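Local atomic coordinates of carbonic anhydrase (Geobacillus kaustophilus, PDB entry 3VNP), a protein that catalyses the reversible hydration of carbon dioxide to hydrogencarbonate, using magnesium or zinc in the active site of a homotrimer. Residues A[17-22]-A[35-40]; A[48-53]-A[70-75]; A[74-79]-A[91-96]. All blocks are in the same frame, centred on the assembly; numbering follows the deposited sequence.

Contact 1: A[17-22]-A[35-40]; sequences AFIADY and TSIWFN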
loop_
_atom_site.group_PDB
_atom_site.type_symbol
_atom_site.label_atom_id
_atom_site.label_comp_id
_atom_site.label_asym_id
_atom_site.label_seq_id
_atom_site.Cartn_x
_atom_site.Cartn_y
_atom_site.Cartn_z
ATOM N N ALA A 17 4.315 -23.684 5.254
ATOM C CA ALA A 17 3.993 -22.279 5.022
ATOM C C ALA A 17 4.191 -21.851 3.565
ATOM O O ALA A 17 5.099 -22.327 2.875
ATOM C CB ALA A 17 4.830 -21.395 5.940
ATOM N N PHE A 18 3.320 -20.956 3.106
ATOM C CA PHE A 18 3.383 -20.420 1.752
ATOM C C PHE A 18 3.889 -18.975 1.775
ATOM O O PHE A 18 3.248 -18.086 2.351
ATOM C CB PHE A 18 2.000 -20.463 1.090
ATOM C CG PHE A 18 1.910 -19.661 -0.189
ATOM C CD1 PHE A 18 2.804 -19.879 -1.231
ATOM C CD2 PHE A 18 0.920 -18.703 -0.357
ATOM C CE1 PHE A 18 2.712 -19.152 -2.425
ATOM C CE2 PHE A 18 0.822 -17.975 -1.546
ATOM C CZ PHE A 18 1.722 -18.203 -2.582
ATOM N N ILE A 19 5.051 -18.755 1.166
ATOM C CA ILE A 19 5.638 -17.422 1.080
ATOM C C ILE A 19 5.599 -17.013 -0.395
ATOM O O ILE A 19 6.414 -17.466 -1.200
ATOM C CB ILE A 19 7.104 -17.405 1.594
ATOM C CG1 ILE A 19 7.145 -17.308 3.126
ATOM C CG2 ILE A 19 7.826 -16.172 1.053
ATOM C CD1 ILE A 19 6.184 -18.204 3.874
ATOM N N ALA A 20 4.640 -16.158 -0.738
ATOM C CA ALA A 20 4.471 -15.712 -2.112
ATOM C C ALA A 20 5.663 -14.948 -2.662
ATOM O O ALA A 20 6.591 -14.596 -1.937
ATOM C CB ALA A 20 3.215 -14.863 -2.231
ATOM N N ASP A 21 5.619 -14.696 -3.963
ATOM C CA ASP A 21 6.672 -13.972 -4.644
ATOM C C ASP A 21 6.704 -12.510 -4.221
ATOM O O ASP A 21 5.675 -11.934 -3.876
ATOM C CB ASP A 21 6.459 -14.065 -6.153
ATOM C CG ASP A 21 6.399 -15.500 -6.641
ATOM O OD1 ASP A 21 7.400 -16.225 -6.473
ATOM O OD2 ASP A 21 5.349 -15.902 -7.184
ATOM N N TYR A 22 7.896 -11.923 -4.254
ATOM C CA TYR A 22 8.104 -10.526 -3.895
ATOM C C TYR A 22 7.855 -10.234 -2.426
ATOM O O TYR A 22 7.633 -9.092 -2.034
ATOM C CB TYR A 22 7.233 -9.615 -4.766
ATOM C CG TYR A 22 7.388 -9.879 -6.241
ATOM C CD1 TYR A 22 8.655 -9.939 -6.827
ATOM C CD2 TYR A 22 6.274 -10.094 -7.051
ATOM C CE1 TYR A 22 8.810 -10.215 -8.190
ATOM C CE2 TYR A 22 6.415 -10.366 -8.412
ATOM C CZ TYR A 22 7.686 -10.425 -8.976
ATOM O OH TYR A 22 7.831 -10.696 -10.321
ATOM N N THR A 35 0.286 -21.228 7.400
ATOM C CA THR A 35 -0.030 -19.819 7.230
ATOM C C THR A 35 0.485 -19.357 5.864
ATOM O O THR A 35 1.462 -19.894 5.336
ATOM C CB THR A 35 0.573 -18.934 8.350
ATOM O OG1 THR A 35 1.950 -18.662 8.079
ATOM C CG2 THR A 35 0.450 -19.624 9.682
ATOM N N SER A 36 -0.194 -18.376 5.284
ATOM C CA SER A 36 0.189 -17.867 3.978
ATOM C C SER A 36 0.481 -16.375 4.010
ATOM O O SER A 36 -0.319 -15.589 4.507
ATOM C CB SER A 36 -0.920 -18.162 2.970
ATOM O OG SER A 36 -2.186 -17.893 3.535
ATOM N N ILE A 37 1.646 -16.003 3.494
ATOM C CA ILE A 37 2.070 -14.607 3.431
ATOM C C ILE A 37 1.948 -14.268 1.939
ATOM O O ILE A 37 2.692 -14.796 1.102
ATOM C CB ILE A 37 3.537 -14.460 3.906
ATOM C CG1 ILE A 37 3.740 -15.207 5.235
ATOM C CG2 ILE A 37 3.905 -12.990 4.051
ATOM C CD1 ILE A 37 2.925 -14.688 6.397
ATOM N N TRP A 38 1.010 -13.393 1.597
ATOM C CA TRP A 38 0.786 -13.076 0.194
ATOM C C TRP A 38 1.661 -12.019 -0.466
ATOM O O TRP A 38 2.410 -11.291 0.189
ATOM C CB TRP A 38 -0.700 -12.784 -0.016
ATOM C CG TRP A 38 -1.511 -13.969 0.394
ATOM C CD1 TRP A 38 -1.845 -14.333 1.672
ATOM C CD2 TRP A 38 -1.971 -15.028 -0.454
ATOM N NE1 TRP A 38 -2.475 -15.553 1.669
ATOM C CE2 TRP A 38 -2.565 -16.004 0.378
ATOM C CE3 TRP A 38 -1.932 -15.252 -1.840
ATOM C CZ2 TRP A 38 -3.115 -17.187 -0.126
ATOM C CZ3 TRP A 38 -2.477 -16.424 -2.340
ATOM C CH2 TRP A 38 -3.062 -17.379 -1.483
ATOM N N PHE A 39 1.554 -11.974 -1.788
ATOM C CA PHE A 39 2.328 -11.089 -2.646
ATOM C C PHE A 39 2.696 -9.697 -2.136
ATOM O O PHE A 39 1.856 -8.961 -1.618
ATOM C CB PHE A 39 1.627 -10.984 -4.011
ATOM C CG PHE A 39 1.483 -12.310 -4.711
ATOM C CD1 PHE A 39 2.586 -12.933 -5.281
ATOM C CD2 PHE A 39 0.264 -12.985 -4.704
ATOM C CE1 PHE A 39 2.484 -14.212 -5.826
ATOM C CE2 PHE A 39 0.150 -14.257 -5.241
ATOM C CZ PHE A 39 1.264 -14.876 -5.802
ATOM N N ASN A 40 3.975 -9.362 -2.294
ATOM C CA ASN A 40 4.529 -8.063 -1.919
ATOM C C ASN A 40 4.520 -7.686 -0.451
ATOM O O ASN A 40 4.903 -6.574 -0.101
ATOM C CB ASN A 40 3.836 -6.960 -2.709
ATOM C CG ASN A 40 4.014 -7.124 -4.193
ATOM O OD1 ASN A 40 5.100 -6.911 -4.733
ATOM N ND2 ASN A 40 2.951 -7.524 -4.866
#
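The amide of Ile37 meets the carbonyl of Phe18 almost head-on, Ile37 N to Phe18 O 2.9 Å, and this bond sits between two others of a parallel ladder. On one side Phe18 N reaches Thr35 O at 3.1 Å; on the other Ala20 N reaches Ile37 O at 3.0 Å. A weak bond from Asn40 N to Asp21 O continues the pairing past the strands. Asp21 OD2 is hydrogen-bonded to Tyr4 OH of the second subunit.

Beyond the backbone, Phe18 turns its CG anti to N (chi1 167°), which sets the ring beside Ser36 CB and Trp38. Ser36 CB lies at the ring's edge, and Phe18 CE2 stands over the six-membered ring of Trp38, 3.7 Å from Trp38 CZ3, with the planes at 75°: a T-shaped pair. Serine is small enough to leave room for this aromatic pair. Ala20 places its methyl CB over the face of Phe39, 3.8 Å from the ring centroid, a CH-pi contact that suits a short side chain in a place also bounded by Ile37 O. On the other sheet face, Ile19 and Ile37 run side by side.

Helix 146-170 covers the Phe18 and Trp38 side, and Arg44 of the second subunit forms a cation-pi contact with Trp38. Such stacking of successive short parallel strands is characteristic of the left-handed beta-helix built from hexapeptide repeats.

Contact 2: A[48-53]-A[70-75]; sequences APTVIG and NPLIIE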
loop_
_atom_site.group_PDB
_atom_site.type_symbol
_atom_site.label_atom_id
_atom_site.label_comp_id
_atom_site.label_asym_id
_atom_site.label_seq_id
_atom_site.Cartn_x
_atom_site.Cartn_y
_atom_site.Cartn_z
ATOM N N ALA A 48 11.923 -5.552 17.029
ATOM C CA ALA A 48 11.484 -6.400 18.135
ATOM C C ALA A 48 10.971 -7.724 17.588
ATOM O O ALA A 48 10.758 -7.868 16.390
ATOM C CB ALA A 48 10.393 -5.703 18.949
ATOM N N PRO A 49 10.771 -8.713 18.466
ATOM C CA PRO A 49 10.281 -10.038 18.076
ATOM C C PRO A 49 8.958 -10.023 17.316
ATOM O O PRO A 49 8.057 -9.251 17.632
ATOM C CB PRO A 49 10.150 -10.756 19.417
ATOM C CG PRO A 49 11.251 -10.135 20.224
ATOM C CD PRO A 49 11.096 -8.679 19.902
ATOM N N THR A 50 8.847 -10.880 16.307
ATOM C CA THR A 50 7.612 -10.989 15.537
ATOM C C THR A 50 7.238 -12.459 15.521
ATOM O O THR A 50 8.019 -13.294 15.073
ATOM C CB THR A 50 7.777 -10.523 14.073
ATOM O OG1 THR A 50 8.235 -9.169 14.044
ATOM C CG2 THR A 50 6.449 -10.613 13.338
ATOM N N VAL A 51 6.048 -12.775 16.013
ATOM C CA VAL A 51 5.584 -14.153 16.049
ATOM C C VAL A 51 4.242 -14.276 15.328
ATOM O O VAL A 51 3.295 -13.544 15.626
ATOM C CB VAL A 51 5.441 -14.639 17.502
ATOM C CG1 VAL A 51 5.105 -16.113 17.536
ATOM C CG2 VAL A 51 6.730 -14.386 18.247
ATOM N N ILE A 52 4.172 -15.204 14.379
ATOM C CA ILE A 52 2.966 -15.432 13.595
ATOM C C ILE A 52 2.510 -16.876 13.758
ATOM O O ILE A 52 3.218 -17.802 13.386
ATOM C CB ILE A 52 3.228 -15.139 12.099
ATOM C CG1 ILE A 52 3.711 -13.693 11.938
ATOM C CG2 ILE A 52 1.960 -15.374 11.289
ATOM C CD1 ILE A 52 4.149 -13.341 10.543
ATOM N N GLY A 53 1.312 -17.053 14.306
ATOM C CA GLY A 53 0.772 -18.376 14.553
ATOM C C GLY A 53 0.616 -19.276 13.349
ATOM O O GLY A 53 1.242 -19.059 12.307
ATOM N N ASN A 70 8.397 -3.710 21.786
ATOM C CA ASN A 70 7.011 -4.110 21.584
ATOM C C ASN A 70 6.899 -5.188 20.516
ATOM O O ASN A 70 6.829 -4.902 19.321
ATOM C CB ASN A 70 6.173 -2.893 21.200
ATOM C CG ASN A 70 6.139 -1.845 22.292
ATOM O OD1 ASN A 70 6.199 -0.653 22.013
ATOM N ND2 ASN A 70 6.032 -2.285 23.546
ATOM N N PRO A 71 6.860 -6.452 20.937
ATOM C CA PRO A 71 6.760 -7.534 19.960
ATOM C C PRO A 71 5.481 -7.477 19.141
ATOM O O PRO A 71 4.471 -6.916 19.577
ATOM C CB PRO A 71 6.826 -8.786 20.829
ATOM C CG PRO A 71 6.088 -8.355 22.052
ATOM C CD PRO A 71 6.669 -6.962 22.306
ATOM N N LEU A 72 5.543 -8.063 17.950
ATOM C CA LEU A 72 4.403 -8.137 17.049
ATOM C C LEU A 72 3.902 -9.582 17.126
ATOM O O LEU A 72 4.559 -10.500 16.634
ATOM C CB LEU A 72 4.838 -7.794 15.616
ATOM C CG LEU A 72 3.786 -7.921 14.506
ATOM C CD1 LEU A 72 2.611 -6.997 14.795
ATOM C CD2 LEU A 72 4.407 -7.576 13.162
ATOM N N ILE A 73 2.752 -9.782 17.760
ATOM C CA ILE A 73 2.190 -11.124 17.903
ATOM C C ILE A 73 0.899 -11.309 17.114
ATOM O O ILE A 73 -0.052 -10.547 17.274
ATOM C CB ILE A 73 1.884 -11.473 19.400
ATOM C CG1 ILE A 73 3.180 -11.669 20.192
ATOM C CG2 ILE A 73 1.047 -12.746 19.486
ATOM C CD1 ILE A 73 3.878 -10.401 20.516
ATOM N N ILE A 74 0.865 -12.336 16.274
ATOM C CA ILE A 74 -0.315 -12.644 15.476
ATOM C C ILE A 74 -0.651 -14.109 15.732
ATOM O O ILE A 74 -0.046 -14.996 15.136
ATOM C CB ILE A 74 -0.041 -12.454 13.971
ATOM C CG1 ILE A 74 0.426 -11.022 13.699
ATOM C CG2 ILE A 74 -1.296 -12.782 13.172
ATOM C CD1 ILE A 74 0.745 -10.748 12.248
ATOM N N GLU A 75 -1.619 -14.363 16.607
ATOM C CA GLU A 75 -1.993 -15.736 16.955
ATOM C C GLU A 75 -2.642 -16.551 15.838
ATOM O O GLU A 75 -2.920 -16.042 14.750
ATOM C CB GLU A 75 -2.898 -15.735 18.191
ATOM C CG GLU A 75 -2.275 -15.029 19.387
ATOM C CD GLU A 75 -3.072 -15.211 20.667
ATOM O OE1 GLU A 75 -4.317 -15.298 20.594
ATOM O OE2 GLU A 75 -2.454 -15.251 21.752
#
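Thr50 and Leu72 lie side by side on one face of two parallel strands, and the leucine shows how the pair fits. Leu72 CB sits 4.0 Å from both branches of the threonine, Thr50 CG2 and Thr50 OG1. Leu72 CG, anti to the backbone N (chi1 176°), is likewise 4.0 Å from Thr50 CG2. Leu72 CD2 comes nearest of the leucine's side-chain atoms, 3.7 Å from Thr50 CG2. Around the leucine, Leu64 and Leu86 of the neighbouring sheet supply further apolar surface. Threonine suits this position because its beta-branch favours a strand and offers a methyl to the leucine.

Farther along the same face, Ile52 CG1 and Ile74 CD1 touch at 4.2 Å, the two side chains pointing the same way against Ile58. At the start of the pair, Pro49 CB meets Pro71 CB at 4.1 Å.

The strands are only 4° apart, and four backbone bonds join them. Leu72 N binds Pro49 O at 2.8 Å: a proline lacks an N-H, yet its carbonyl can still serve the ladder. Val51 gives its N-H to Leu72 O and takes one from Ile74 N, and Gly53 N closes the series on Ile74 O. Glycine fits at that last position, since a CB there would run into the carbonyl carbon of Glu75.

Polarity is thus spent on the main chain, while the side chains meet one another mainly through hydrocarbon; with the Leu72 side chain about 6 Å from those of the metal-binding residues His65 and His87, this is consistent with a scaffold close to the metal site.

Contact 3: A[74-79]-A[91-96]; sequences IEDGVT and VRKNAL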
loop_
_atom_site.group_PDB
_atom_site.type_symbol
_atom_site.label_atom_id
_atom_site.label_comp_id
_atom_site.label_asym_id
_atom_site.label_seq_id
_atom_site.Cartn_x
_atom_site.Cartn_y
_atom_site.Cartn_z
ATOM N N ILE A 74 0.865 -12.336 16.274
ATOM C CA ILE A 74 -0.315 -12.644 15.476
ATOM C C ILE A 74 -0.651 -14.109 15.732
ATOM O O ILE A 74 -0.046 -14.996 15.136
ATOM C CB ILE A 74 -0.041 -12.454 13.971
ATOM C CG1 ILE A 74 0.426 -11.022 13.699
ATOM C CG2 ILE A 74 -1.296 -12.782 13.172
ATOM C CD1 ILE A 74 0.745 -10.748 12.248
ATOM N N GLU A 75 -1.619 -14.363 16.607
ATOM C CA GLU A 75 -1.993 -15.736 16.955
ATOM C C GLU A 75 -2.642 -16.551 15.838
ATOM O O GLU A 75 -2.920 -16.042 14.750
ATOM C CB GLU A 75 -2.898 -15.735 18.191
ATOM C CG GLU A 75 -2.275 -15.029 19.387
ATOM C CD GLU A 75 -3.072 -15.211 20.667
ATOM O OE1 GLU A 75 -4.317 -15.298 20.594
ATOM O OE2 GLU A 75 -2.454 -15.251 21.752
ATOM N N ASP A 76 -2.885 -17.826 16.122
ATOM C CA ASP A 76 -3.469 -18.742 15.151
ATOM C C ASP A 76 -4.795 -18.310 14.537
ATOM O O ASP A 76 -5.590 -17.610 15.162
ATOM C CB ASP A 76 -3.635 -20.119 15.787
ATOM C CG ASP A 76 -2.319 -20.852 15.952
ATOM O OD1 ASP A 76 -1.331 -20.243 16.421
ATOM O OD2 ASP A 76 -2.279 -22.054 15.616
ATOM N N GLY A 77 -5.009 -18.732 13.295
ATOM C CA GLY A 77 -6.239 -18.434 12.579
ATOM C C GLY A 77 -6.567 -16.998 12.204
ATOM O O GLY A 77 -7.655 -16.734 11.689
ATOM N N VAL A 78 -5.649 -16.070 12.446
ATOM C CA VAL A 78 -5.892 -14.666 12.126
ATOM C C VAL A 78 -5.915 -14.382 10.626
ATOM O O VAL A 78 -5.149 -14.958 9.852
ATOM C CB VAL A 78 -4.832 -13.752 12.787
ATOM C CG1 VAL A 78 -4.897 -12.346 12.192
ATOM C CG2 VAL A 78 -5.073 -13.692 14.282
ATOM N N THR A 79 -6.817 -13.491 10.232
ATOM C CA THR A 79 -6.953 -13.086 8.844
ATOM C C THR A 79 -6.556 -11.619 8.750
ATOM O O THR A 79 -7.163 -10.766 9.387
ATOM C CB THR A 79 -8.407 -13.234 8.351
ATOM O OG1 THR A 79 -8.666 -14.599 8.012
ATOM C CG2 THR A 79 -8.648 -12.370 7.134
ATOM N N VAL A 91 -2.516 -9.276 17.857
ATOM C CA VAL A 91 -3.774 -9.759 17.298
ATOM C C VAL A 91 -4.076 -11.144 17.861
ATOM O O VAL A 91 -3.329 -12.095 17.616
ATOM C CB VAL A 91 -3.691 -9.842 15.752
ATOM C CG1 VAL A 91 -5.065 -10.072 15.165
ATOM C CG2 VAL A 91 -3.067 -8.569 15.193
ATOM N N ARG A 92 -5.169 -11.259 18.610
ATOM C CA ARG A 92 -5.541 -12.536 19.209
ATOM C C ARG A 92 -6.158 -13.525 18.224
ATOM O O ARG A 92 -6.572 -13.156 17.120
ATOM C CB ARG A 92 -6.491 -12.307 20.392
ATOM C CG ARG A 92 -5.882 -11.466 21.502
ATOM C CD ARG A 92 -4.601 -12.100 21.993
ATOM N NE ARG A 92 -3.980 -11.338 23.066
ATOM C CZ ARG A 92 -2.894 -11.735 23.723
ATOM N NH1 ARG A 92 -2.319 -12.889 23.408
ATOM N NH2 ARG A 92 -2.377 -10.978 24.686
ATOM N N LYS A 93 -6.211 -14.788 18.639
ATOM C CA LYS A 93 -6.748 -15.861 17.814
ATOM C C LYS A 93 -8.069 -15.584 17.125
ATOM O O LYS A 93 -9.000 -15.029 17.708
ATOM C CB LYS A 93 -6.868 -17.151 18.632
ATOM C CG LYS A 93 -5.525 -17.837 18.837
ATOM C CD LYS A 93 -5.617 -19.150 19.614
ATOM C CE LYS A 93 -4.227 -19.796 19.744
ATOM N NZ LYS A 93 -4.229 -21.026 20.593
ATOM N N ASN A 94 -8.115 -15.978 15.859
ATOM C CA ASN A 94 -9.292 -15.854 15.016
ATOM C C ASN A 94 -9.821 -14.458 14.722
ATOM O O ASN A 94 -10.909 -14.319 14.166
ATOM C CB ASN A 94 -10.420 -16.724 15.585
ATOM C CG ASN A 94 -10.045 -18.195 15.639
ATOM O OD1 ASN A 94 -9.469 -18.734 14.691
ATOM N ND2 ASN A 94 -10.370 -18.851 16.744
ATOM N N ALA A 95 -9.071 -13.426 15.083
ATOM C CA ALA A 95 -9.528 -12.072 14.805
ATOM C C ALA A 95 -9.367 -11.820 13.309
ATOM O O ALA A 95 -8.617 -12.519 12.632
ATOM C CB ALA A 95 -8.716 -11.063 15.605
ATOM N N LEU A 96 -10.090 -10.837 12.786
ATOM C CA LEU A 96 -9.987 -10.516 11.372
ATOM C C LEU A 96 -9.702 -9.024 11.190
ATOM O O LEU A 96 -10.416 -8.175 11.726
ATOM C CB LEU A 96 -11.275 -10.912 10.634
ATOM C CG LEU A 96 -11.247 -10.706 9.115
ATOM C CD1 LEU A 96 -12.285 -11.580 8.435
ATOM C CD2 LEU A 96 -11.480 -9.236 8.807
#
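Glu75 uses both carboxylate oxygens across this contact. OE1 takes the backbone N-H of Lys93 on its anti lone pair, Glu75 OE1 to Lys93 N 2.8 Å. Glu75 OE2 forms a salt bridge with Arg92 NH1 (2.9 Å), which lies above the carboxylate plane although the oxygen is almost exactly within the guanidinium plane. The carboxylate and guanidinium planes are 69° apart, and Arg92 NH2 pairs with Glu108. Replacing the glutamate with alanine removes both oxygens, and this would probably leave Lys93 N without this acceptor and Arg92 NH1 without its salt-bridge mate, though Arg92 would keep Glu108.

Backbone bonds join Glu75 N to Val91 O (3.0 Å), Asn94 N to Asp76 O (3.1 Å) and Thr79 N to Ala95 O (3.2 Å). They stack two type II turns, 75-78 and 92-95, as successive corners of the left-handed beta-helix. Gly77 suits its turn by its positive phi (66°) and because a CB would clash with Asn94 OD1.

Apolar contacts fill in the rest. Val78 CG1 and Val78 CG2 each lie 3.7 Å from Val91 CG1, a compact fit for beta-branched residues. Thr79 CG2 lies alongside Leu96 CG, and Ile155 of helix 146-170 packs against both residues.

Contact 1 comes first along the chain, contact 2 follows, and contact 3 starts on Ile74 and Glu75, where contact 2 ends. The pair 49-52 and 72-74 belongs to one parallel sheet, which strand 90-91 continues, with a probable hydrogen bond from Val91 N to Ile73 O. Contact 3 then rounds the corner into the sheet holding strands 79-80 and 96-97, the same sheet in which contact 1 pairs 18-19 with 36-37, nearer the N-terminal end. Centres of contacts 2 and 3 lie about 11 Å apart; that of contact 1 is about 17 Å from the centre of each. Together they sample side and corner of one left-handed beta-helix, the frame that holds the metal-binding histidines.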